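Long-range contacts in ornithine carbamoyltransferase (Giardia intestinalis, PDB 3GRF), which probably interconverts ornithine and carbamoyl phosphate with citrulline and phosphate, a step of the arginine degradation pathway: residues Leu29-Asn34 / Ala314-Asp319; Leu48-Lys53 / Asp102-Arg107; His134-Val139 / Gly308-Ser313; Val238-Trp243 / Ser277-Cys282. One frame throughout, in Å; residues are numbered along the deposited sequence.

In the fold
Two α/β domains, each built round a parallel sheet, hold contacts 2 and 4, whose centres lie about 26 Å apart on opposite sides of the chain's centre. Contact 2 pairs strands of the carbamoyl phosphate domain, contact 4 strands of the ornithine domain. Contacts 1 and 3, with centres about 10 Å apart, share helix 303-322, which carries the end of the chain back to the first domain. Along the chain, contact 2 closes before contact 3 opens, contact 4 falls within the span of contact 3, and contact 1 encloses them all. Gln137 of contact 3 packs on Cys282 of contact 4. The two domains are thus tied together by helix contacts between segments distant in sequence.

Contact 1 of 4, residues Leu29-Asn34 / Ala314-Asp319; sequences LDMKKN and AMAVLD
Met31 and Met315 both hold CG beside the backbone N and anti to the carbonyl carbon, and this sends each thioether out from its helix toward the other. Beyond CG they differ. Met31 runs on extended, so that its sulfur and terminal methyl pass alongside the opposing helix, whereas Met315 bends at its last torsion (chi3 -42°) and turns CE back toward the root of the Met31 side chain, where the modelled spacing is too short to be trusted. The two chains thus slide past each other in opposite directions. Met31 SD lies 3.7 Å from Met315 CB and reaches the backbone of the next residue, 3.7 Å from Ala316 N; the methyl of Ala316 is small enough to let the sulfur come in, with SD to CB 4.2 Å. One turn on from Met315, Met31 CE meets Asp319 CB at 3.9 Å. Unbranched, flexible methionines suit such a seam because the segment axes stay 9.6 Å apart at their closest. The helices run at 121° to one another, in an arrangement that belongs to the transcarbamoylase fold: the carboxy-terminal helix 303-322 returns from the ornithine domain and lies against the first helix of the carbamoyl phosphate domain. Met315 also packs on Ala65 and Leu69 of helix 56-69. Asp319 offers Met31 its CB and CG while its carboxylate forms salt bridges with Arg27 and Arg41, and Lys32 leads away from the seam to a salt bridge with Glu147.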
# COMPACT_ATOMS: atom_id res chain seq x y z
N LEU A 29 -13.22 -18.76 13.72
CA LEU A 29 -13.89 -19.89 13.07
C LEU A 29 -15.21 -19.46 12.43
O LEU A 29 -15.57 -19.91 11.33
CB LEU A 29 -14.15 -21.00 14.08
CG LEU A 29 -12.99 -21.89 14.49
CD1 LEU A 29 -13.45 -22.73 15.67
CD2 LEU A 29 -12.54 -22.74 13.28
N ASP A 30 -15.91 -18.56 13.10
CA ASP A 30 -17.19 -18.10 12.50
C ASP A 30 -16.96 -17.13 11.35
O ASP A 30 -17.76 -17.08 10.44
CB ASP A 30 -18.12 -17.45 13.51
CG ASP A 30 -19.49 -17.13 12.90
OD1 ASP A 30 -19.90 -15.96 12.89
OD2 ASP A 30 -20.15 -18.05 12.38
N MET A 31 -15.88 -16.35 11.42
CA MET A 31 -15.51 -15.47 10.29
C MET A 31 -14.98 -16.24 9.11
O MET A 31 -15.10 -15.78 7.98
CB MET A 31 -14.45 -14.46 10.70
CG MET A 31 -14.90 -13.54 11.80
SD MET A 31 -13.54 -12.56 12.35
CE MET A 31 -14.38 -11.17 13.11
N LYS A 32 -14.37 -17.40 9.36
CA LYS A 32 -14.00 -18.32 8.28
C LYS A 32 -15.13 -18.85 7.48
O LYS A 32 -15.07 -18.87 6.23
CB LYS A 32 -13.16 -19.47 8.80
CG LYS A 32 -12.41 -20.11 7.64
CD LYS A 32 -11.50 -21.25 8.11
CE LYS A 32 -10.82 -21.86 6.88
NZ LYS A 32 -9.92 -22.99 7.23
N LYS A 33 -16.18 -19.23 8.21
CA LYS A 33 -17.36 -19.86 7.66
C LYS A 33 -18.40 -18.91 7.15
O LYS A 33 -19.05 -19.20 6.15
CB LYS A 33 -18.02 -20.66 8.76
CG LYS A 33 -18.41 -22.03 8.27
CD LYS A 33 -19.07 -22.79 9.35
CE LYS A 33 -20.56 -22.90 9.06
NZ LYS A 33 -21.07 -23.97 9.93
N ASN A 34 -18.54 -17.77 7.83
CA ASN A 34 -19.57 -16.79 7.52
C ASN A 34 -19.01 -15.37 7.33
O ASN A 34 -19.31 -14.45 8.09
CB ASN A 34 -20.61 -16.81 8.65
CG ASN A 34 -21.21 -18.19 8.88
OD1 ASN A 34 -21.97 -18.69 8.05
ND2 ASN A 34 -20.92 -18.79 10.01
N ALA A 314 -6.53 -13.28 12.15
CA ALA A 314 -6.16 -11.87 12.15
C ALA A 314 -7.40 -11.04 12.20
O ALA A 314 -7.42 -10.05 12.92
CB ALA A 314 -5.31 -11.50 10.91
N MET A 315 -8.44 -11.43 11.45
CA MET A 315 -9.67 -10.64 11.39
C MET A 315 -10.29 -10.61 12.79
O MET A 315 -10.91 -9.62 13.18
CB MET A 315 -10.71 -11.25 10.43
CG MET A 315 -10.28 -11.44 8.97
SD MET A 315 -11.47 -12.34 7.94
CE MET A 315 -12.00 -13.67 9.01
N ALA A 316 -10.17 -11.72 13.51
CA ALA A 316 -10.74 -11.86 14.85
C ALA A 316 -10.00 -10.99 15.81
O ALA A 316 -10.57 -10.27 16.60
CB ALA A 316 -10.71 -13.32 15.32
N VAL A 317 -8.67 -11.07 15.80
CA VAL A 317 -7.92 -10.23 16.69
C VAL A 317 -8.09 -8.72 16.49
O VAL A 317 -8.28 -7.98 17.46
CB VAL A 317 -6.42 -10.57 16.56
CG1 VAL A 317 -5.64 -9.60 17.36
CG2 VAL A 317 -6.19 -12.02 17.00
N LEU A 318 -8.02 -8.27 15.23
CA LEU A 318 -8.23 -6.86 14.86
C LEU A 318 -9.63 -6.44 15.28
O LEU A 318 -9.81 -5.46 15.92
CB LEU A 318 -8.00 -6.66 13.35
CG LEU A 318 -6.52 -6.90 12.94
CD1 LEU A 318 -6.29 -7.02 11.44
CD2 LEU A 318 -5.60 -5.81 13.52
N ASP A 319 -10.63 -7.21 14.92
CA ASP A 319 -12.00 -6.88 15.28
C ASP A 319 -12.16 -6.65 16.76
O ASP A 319 -12.68 -5.63 17.20
CB ASP A 319 -12.95 -8.00 14.85
CG ASP A 319 -14.39 -7.66 15.13
OD1 ASP A 319 -14.90 -6.78 14.41
OD2 ASP A 319 -14.98 -8.23 16.08

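Contact 2 of 4, residues Leu48-Lys53 / Asp102-Arg107; sequences LAFFAK and DICTAR
Leu48 to Phe51 pair in parallel, residue for residue, with Cys104 to Arg107, and the backbone ladder runs from Leu48 N bonded to Ile103 O (2.9 Å) as far as Ala52 N bonded to Arg107 O. The tight part is the face carrying Leu48, Phe50, Cys104 and Ala106. Phe50 turns its ring edge to Cys104, whose sulfur lies almost in the ring plane, 3.8 Å from CE1; this is a sulfur-aromatic contact made edge-on. The small Ala106 lets Phe50 CB come to 3.9 Å from its own CB, and Met117 of helix 111-120 packs over this face, where Leu56 of a second subunit also meets Phe50. On the other face Ala49 CB touches Thr105 OG1 at 3.4 Å. With chi1 at 55°, that hydroxyl stands between backbone N and carbonyl carbon and reaches a water 2.6 Å away; the water donates to Phe50 O (3.0 Å) and rests above one face of the Phe51 ring. Phe50 O therefore takes two donors, and Arg107 N approaches it from well above the carbonyl plane. The end at Ala52 and Lys53 faces solvent, yet the Ala52 bond still holds it, and only the poorly ordered Lys53 chain is loose. Arg107 lays its CB 3.9 Å from Phe51 CD1, then bends at chi2 so that Lys53 O sits over one face of the guanidinium. Two inner strands of the four-stranded parallel sheet thus end at Arg107, whose counterpart in related transcarbamoylases probably contacts carbamoyl phosphate.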
# COMPACT_ATOMS: atom_id res chain seq x y z
N LEU A 48 -2.47 0.52 11.16
CA LEU A 48 -1.18 0.94 10.75
C LEU A 48 -0.27 -0.24 11.00
O LEU A 48 -0.13 -0.67 12.13
CB LEU A 48 -0.75 2.09 11.62
CG LEU A 48 0.65 2.63 11.36
CD1 LEU A 48 0.99 2.78 9.83
CD2 LEU A 48 0.74 3.94 12.07
N ALA A 49 0.41 -0.73 9.96
CA ALA A 49 1.16 -1.98 10.10
C ALA A 49 2.63 -1.83 9.75
O ALA A 49 2.96 -1.83 8.57
CB ALA A 49 0.53 -3.04 9.19
N PHE A 50 3.48 -1.70 10.77
CA PHE A 50 4.94 -1.55 10.62
C PHE A 50 5.60 -2.89 10.40
O PHE A 50 5.22 -3.88 11.00
CB PHE A 50 5.54 -0.90 11.89
CG PHE A 50 5.05 0.52 12.15
CD1 PHE A 50 4.06 0.76 13.07
CD2 PHE A 50 5.58 1.60 11.46
CE1 PHE A 50 3.61 2.09 13.32
CE2 PHE A 50 5.13 2.93 11.72
CZ PHE A 50 4.15 3.15 12.65
N PHE A 51 6.56 -2.94 9.49
CA PHE A 51 7.33 -4.13 9.32
C PHE A 51 8.77 -3.69 9.21
O PHE A 51 9.10 -2.89 8.35
CB PHE A 51 6.90 -4.85 8.04
CG PHE A 51 5.56 -5.54 8.15
CD1 PHE A 51 5.48 -6.88 8.49
CD2 PHE A 51 4.39 -4.85 7.90
CE1 PHE A 51 4.25 -7.50 8.60
CE2 PHE A 51 3.13 -5.47 7.97
CZ PHE A 51 3.07 -6.79 8.36
N ALA A 52 9.63 -4.23 10.08
CA ALA A 52 11.05 -3.97 10.05
C ALA A 52 11.71 -4.98 9.12
O ALA A 52 12.85 -4.84 8.72
CB ALA A 52 11.64 -4.05 11.45
N LYS A 53 10.95 -5.98 8.78
CA LYS A 53 11.36 -7.04 7.86
C LYS A 53 10.07 -7.72 7.36
O LYS A 53 9.15 -8.00 8.14
CB LYS A 53 12.35 -8.00 8.56
CG LYS A 53 12.14 -9.46 8.24
CD LYS A 53 13.34 -10.31 8.64
CE LYS A 53 13.14 -11.76 8.24
NZ LYS A 53 12.14 -11.91 7.15
N ASP A 102 -6.78 3.61 14.04
CA ASP A 102 -7.62 2.94 15.01
C ASP A 102 -6.89 1.79 15.70
O ASP A 102 -7.25 1.35 16.80
CB ASP A 102 -8.88 2.44 14.31
CG ASP A 102 -9.63 3.54 13.68
OD1 ASP A 102 -9.50 3.72 12.45
OD2 ASP A 102 -10.29 4.28 14.42
N ILE A 103 -5.87 1.27 15.04
CA ILE A 103 -5.18 0.10 15.56
C ILE A 103 -3.85 -0.01 14.89
O ILE A 103 -3.67 0.56 13.83
CB ILE A 103 -5.99 -1.23 15.37
CG1 ILE A 103 -5.28 -2.42 15.99
CG2 ILE A 103 -6.34 -1.53 13.90
CD1 ILE A 103 -6.19 -3.54 16.27
N CYS A 104 -2.91 -0.74 15.51
CA CYS A 104 -1.52 -0.81 15.02
C CYS A 104 -0.97 -2.21 15.25
O CYS A 104 -1.16 -2.79 16.30
CB CYS A 104 -0.65 0.23 15.75
SG CYS A 104 1.17 0.09 15.51
N THR A 105 -0.27 -2.76 14.27
CA THR A 105 0.49 -3.98 14.48
C THR A 105 1.91 -3.58 14.10
O THR A 105 2.08 -2.66 13.30
CB THR A 105 0.07 -5.11 13.50
OG1 THR A 105 0.18 -4.60 12.18
CG2 THR A 105 -1.37 -5.60 13.72
N ALA A 106 2.91 -4.24 14.66
CA ALA A 106 4.30 -3.91 14.33
C ALA A 106 5.11 -5.16 14.45
O ALA A 106 4.90 -5.97 15.36
CB ALA A 106 4.85 -2.83 15.26
N ARG A 107 6.03 -5.32 13.52
CA ARG A 107 6.94 -6.44 13.46
C ARG A 107 8.30 -5.85 13.65
O ARG A 107 8.91 -5.42 12.67
CB ARG A 107 6.81 -7.18 12.13
CG ARG A 107 7.22 -8.65 12.16
CD ARG A 107 8.74 -8.79 12.15
NE ARG A 107 9.21 -10.12 11.75
CZ ARG A 107 8.65 -10.88 10.80
NH1 ARG A 107 7.59 -10.45 10.13
NH2 ARG A 107 9.16 -12.08 10.54
O HOH W 1 2.56 -5.24 11.27

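Contact 3 of 4, residues His134-Val139 / Gly308-Ser313; sequences HPLQMV and GNRLHS
Arg310 makes the polar contact across to Gln137, and its direct hydrogen bond is weak: NH1 gives to Gln137 OE1 at 2.9 Å with a bent N-H...O angle of 122°. Gln137 begins by pointing away from the other helix, but a bend at chi2 swings its amide back across the arginine, the two planes standing 79° apart. The amide's NE2 is held by Asp141 and the arginine's NH2 by Thr58, so both groups are fixed from outside. The backbone N of Gln137 lies over one face of the guanidinium. Water carries the stronger link. A single molecule lies in the guanidinium plane at its edge and accepts from Arg310 NE (2.9 Å), while it donates to Leu136 O (2.8 Å) and to Arg310 O (2.9 Å); it thereby joins the two backbones. Within segment 308-313 of helix 303-322, Ser313 OG bonds to Asn309 O (2.5 Å), an oxygen that also takes Ser313 N, so this buried hydroxyl is satisfied by its own helix. Carbon-to-carbon packing is clearest between Val139 CG1 and Ser313 CB, 3.6 Å apart, two compact residues that allow the segment axes to approach to 8.6 Å. His-Pro-Leu-Gln at the start of helix 135-151 matches the carbamoyl phosphate signature of transcarbamoylases. The two helices cross at 99°, with helix 56-69 touching His134 and Arg310, helix 173-185 meeting Pro135 and Met138, and Met100 of a third subunit packing on Arg310.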
# COMPACT_ATOMS: atom_id res chain seq x y z
N HIS A 134 4.42 -14.23 19.44
CA HIS A 134 3.81 -14.18 18.11
C HIS A 134 2.33 -14.54 18.20
O HIS A 134 1.92 -15.58 17.69
CB HIS A 134 4.52 -15.13 17.12
CG HIS A 134 4.23 -14.83 15.68
ND1 HIS A 134 4.70 -15.61 14.63
CD2 HIS A 134 3.48 -13.86 15.12
CE1 HIS A 134 4.25 -15.11 13.49
NE2 HIS A 134 3.52 -14.04 13.76
N PRO A 135 1.54 -13.67 18.86
CA PRO A 135 0.17 -13.95 19.28
C PRO A 135 -0.80 -14.08 18.13
O PRO A 135 -1.82 -14.76 18.28
CB PRO A 135 -0.19 -12.76 20.18
CG PRO A 135 0.80 -11.64 19.81
CD PRO A 135 2.01 -12.32 19.25
N LEU A 136 -0.51 -13.42 17.00
CA LEU A 136 -1.32 -13.58 15.77
C LEU A 136 -1.24 -15.00 15.22
O LEU A 136 -2.23 -15.56 14.73
CB LEU A 136 -0.85 -12.59 14.69
CG LEU A 136 -1.13 -11.10 14.93
CD1 LEU A 136 -0.35 -10.23 13.88
CD2 LEU A 136 -2.59 -10.86 14.86
N GLN A 137 -0.05 -15.57 15.30
CA GLN A 137 0.19 -16.97 14.97
C GLN A 137 -0.51 -17.82 16.01
O GLN A 137 -1.03 -18.88 15.67
CB GLN A 137 1.72 -17.27 15.03
CG GLN A 137 2.16 -18.67 14.47
CD GLN A 137 1.85 -18.86 12.98
OE1 GLN A 137 2.36 -18.15 12.17
NE2 GLN A 137 0.95 -19.78 12.65
N MET A 138 -0.53 -17.40 17.28
CA MET A 138 -1.10 -18.27 18.32
C MET A 138 -2.58 -18.43 18.08
O MET A 138 -3.06 -19.55 18.05
CB MET A 138 -0.82 -17.80 19.77
CG MET A 138 0.64 -17.86 20.17
SD MET A 138 1.46 -19.46 19.94
CE MET A 138 2.06 -19.32 18.28
N VAL A 139 -3.29 -17.34 17.84
CA VAL A 139 -4.74 -17.48 17.54
C VAL A 139 -4.96 -18.36 16.28
O VAL A 139 -5.95 -19.09 16.19
CB VAL A 139 -5.42 -16.13 17.29
CG1 VAL A 139 -6.96 -16.32 17.13
CG2 VAL A 139 -5.09 -15.17 18.39
N GLY A 308 -3.05 -20.32 5.90
CA GLY A 308 -4.23 -19.60 5.46
C GLY A 308 -5.08 -19.07 6.59
O GLY A 308 -5.77 -18.03 6.43
N ASN A 309 -5.05 -19.79 7.72
CA ASN A 309 -5.81 -19.42 8.94
C ASN A 309 -5.23 -18.19 9.64
O ASN A 309 -5.87 -17.61 10.52
CB ASN A 309 -5.88 -20.62 9.92
CG ASN A 309 -6.93 -21.65 9.50
OD1 ASN A 309 -7.92 -21.32 8.84
ND2 ASN A 309 -6.73 -22.88 9.91
N ARG A 310 -4.05 -17.74 9.24
CA ARG A 310 -3.52 -16.45 9.65
C ARG A 310 -4.52 -15.37 9.32
O ARG A 310 -4.70 -14.43 10.11
CB ARG A 310 -2.17 -16.12 8.99
CG ARG A 310 -0.96 -16.93 9.53
CD ARG A 310 -0.78 -16.72 11.06
NE ARG A 310 -0.37 -15.33 11.30
CZ ARG A 310 0.86 -14.84 11.10
NH1 ARG A 310 1.87 -15.62 10.74
NH2 ARG A 310 1.09 -13.54 11.28
N LEU A 311 -5.22 -15.53 8.20
CA LEU A 311 -6.19 -14.55 7.72
C LEU A 311 -7.34 -14.41 8.72
O LEU A 311 -7.61 -13.35 9.24
CB LEU A 311 -6.71 -14.89 6.29
CG LEU A 311 -7.98 -14.11 5.83
CD1 LEU A 311 -7.79 -12.57 5.83
CD2 LEU A 311 -8.59 -14.58 4.56
N HIS A 312 -8.05 -15.51 8.93
CA HIS A 312 -9.23 -15.46 9.78
C HIS A 312 -8.91 -15.17 11.25
O HIS A 312 -9.65 -14.50 11.94
CB HIS A 312 -9.95 -16.81 9.64
CG HIS A 312 -10.06 -17.28 8.23
ND1 HIS A 312 -10.80 -16.60 7.28
CD2 HIS A 312 -9.49 -18.32 7.58
CE1 HIS A 312 -10.71 -17.23 6.13
NE2 HIS A 312 -9.92 -18.28 6.29
N SER A 313 -7.81 -15.69 11.76
CA SER A 313 -7.38 -15.34 13.13
C SER A 313 -6.94 -13.87 13.26
O SER A 313 -7.01 -13.27 14.33
CB SER A 313 -6.29 -16.29 13.55
OG SER A 313 -5.27 -16.24 12.57
O HOH W 2 -2.86 -14.27 12.32

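Contact 4 of 4, residues Val238-Trp243 / Ser277-Cys282; sequences VYTDSW and SIFMNC
Strand 237-240 and strand 278-281, the last two of the parallel sheet in the ornithine domain, meet here through Val238, Tyr239 and Met280. Val238 N bonds to Ile278 O (3.0 Å), Met280 N to Val238 O (2.9 Å) and Thr240 N to Met280 O (3.1 Å). On one face the Tyr239 ring crosses Met280 at a slant, with Met280 C over one face toward the rim: CD2 touches Met280 CB at 3.4 Å, and SD stands obliquely to the ring in a Met-aromatic contact. With CG anti to N (chi1 -171°), the ring reaches down the strand until its OH is 3.2 Å from Cys282 CB. Tyrosine suits the place, pairing an apolar ring for Met280 with a hydroxyl that bonds Asp141 of helix 135-151. Cys282 corresponds to the cysteine of the His-Cys-Leu-Pro segment of ornithine transcarbamoylases, which in relatives borders the ornithine site. Its SG lies 3.7 Å from Asp241 CB, and the aspartate's carboxylate is held by Tyr166 and Asn172. Cys282 N is buried without a partner. On the opposite face Thr240 serves two neighbours: its CG2 abuts the Phe279 ring edge, 3.7 Å from CE1, and its hydroxyl bonds Cys167 O.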
# COMPACT_ATOMS: atom_id res chain seq x y z
N VAL A 238 2.12 -32.39 16.69
CA VAL A 238 3.56 -32.18 16.70
C VAL A 238 3.93 -30.94 15.90
O VAL A 238 3.68 -30.85 14.70
CB VAL A 238 4.31 -33.38 16.12
CG1 VAL A 238 5.86 -33.11 16.15
CG2 VAL A 238 3.95 -34.67 16.88
N TYR A 239 4.57 -29.99 16.56
CA TYR A 239 4.72 -28.70 15.96
C TYR A 239 6.21 -28.46 15.98
O TYR A 239 6.87 -28.79 16.95
CB TYR A 239 3.94 -27.69 16.82
CG TYR A 239 3.75 -26.28 16.30
CD1 TYR A 239 4.84 -25.46 15.99
CD2 TYR A 239 2.51 -25.76 16.19
CE1 TYR A 239 4.66 -24.16 15.57
CE2 TYR A 239 2.31 -24.48 15.81
CZ TYR A 239 3.39 -23.69 15.46
OH TYR A 239 3.17 -22.40 15.07
N THR A 240 6.73 -27.93 14.88
CA THR A 240 8.13 -27.51 14.83
C THR A 240 8.28 -26.25 14.03
O THR A 240 7.33 -25.78 13.40
CB THR A 240 9.04 -28.65 14.32
OG1 THR A 240 10.41 -28.27 14.54
CG2 THR A 240 8.78 -28.96 12.86
N ASP A 241 9.45 -25.62 14.09
CA ASP A 241 9.65 -24.46 13.23
C ASP A 241 11.12 -24.23 12.96
O ASP A 241 11.95 -24.97 13.46
CB ASP A 241 8.86 -23.21 13.73
CG ASP A 241 9.62 -22.34 14.75
OD1 ASP A 241 9.45 -21.11 14.69
OD2 ASP A 241 10.35 -22.85 15.60
N SER A 242 11.40 -23.22 12.15
CA SER A 242 12.68 -23.00 11.53
C SER A 242 13.81 -23.06 12.54
O SER A 242 13.76 -22.41 13.57
CB SER A 242 12.64 -21.65 10.81
OG SER A 242 13.95 -21.19 10.55
N TRP A 243 14.82 -23.86 12.22
CA TRP A 243 16.10 -23.88 12.92
C TRP A 243 16.99 -22.65 12.67
O TRP A 243 17.93 -22.42 13.44
CB TRP A 243 16.87 -25.12 12.50
CG TRP A 243 16.34 -26.41 13.06
CD1 TRP A 243 15.31 -26.58 13.94
CD2 TRP A 243 16.85 -27.70 12.77
NE1 TRP A 243 15.14 -27.91 14.22
CE2 TRP A 243 16.07 -28.63 13.51
CE3 TRP A 243 17.88 -28.18 11.96
CZ2 TRP A 243 16.31 -30.01 13.47
CZ3 TRP A 243 18.11 -29.56 11.90
CH2 TRP A 243 17.32 -30.46 12.65
N SER A 277 -3.11 -37.84 15.31
CA SER A 277 -2.20 -36.69 15.38
C SER A 277 -2.19 -35.85 14.13
O SER A 277 -2.58 -36.30 13.03
CB SER A 277 -0.77 -37.12 15.75
OG SER A 277 -0.24 -38.01 14.79
N ILE A 278 -1.79 -34.60 14.29
CA ILE A 278 -1.59 -33.75 13.14
C ILE A 278 -0.20 -33.15 13.30
O ILE A 278 0.32 -33.13 14.40
CB ILE A 278 -2.70 -32.69 12.95
CG1 ILE A 278 -2.69 -31.64 14.06
CG2 ILE A 278 -4.12 -33.34 12.81
CD1 ILE A 278 -3.74 -30.53 13.87
N PHE A 279 0.37 -32.67 12.21
CA PHE A 279 1.69 -32.03 12.21
C PHE A 279 1.51 -30.53 11.78
O PHE A 279 0.77 -30.23 10.82
CB PHE A 279 2.64 -32.77 11.25
CG PHE A 279 3.86 -32.00 10.98
CD1 PHE A 279 4.92 -32.02 11.91
CD2 PHE A 279 3.94 -31.18 9.86
CE1 PHE A 279 6.06 -31.22 11.70
CE2 PHE A 279 5.09 -30.38 9.62
CZ PHE A 279 6.13 -30.39 10.55
N MET A 280 2.15 -29.60 12.51
CA MET A 280 2.06 -28.16 12.30
C MET A 280 3.47 -27.55 12.22
O MET A 280 4.38 -28.08 12.83
CB MET A 280 1.34 -27.55 13.49
CG MET A 280 -0.08 -28.04 13.58
SD MET A 280 -1.08 -27.23 14.87
CE MET A 280 -1.53 -25.66 14.12
N ASN A 281 3.61 -26.45 11.48
CA ASN A 281 4.87 -25.64 11.39
C ASN A 281 4.39 -24.27 10.90
O ASN A 281 3.72 -24.15 9.83
CB ASN A 281 5.86 -26.33 10.38
CG ASN A 281 7.19 -25.56 10.16
OD1 ASN A 281 8.19 -26.17 9.81
ND2 ASN A 281 7.20 -24.26 10.35
N CYS A 282 4.68 -23.22 11.66
CA CYS A 282 4.16 -21.89 11.34
C CYS A 282 4.74 -21.33 10.03
O CYS A 282 4.19 -20.37 9.49
CB CYS A 282 4.40 -20.95 12.52
SG CYS A 282 6.12 -20.86 13.10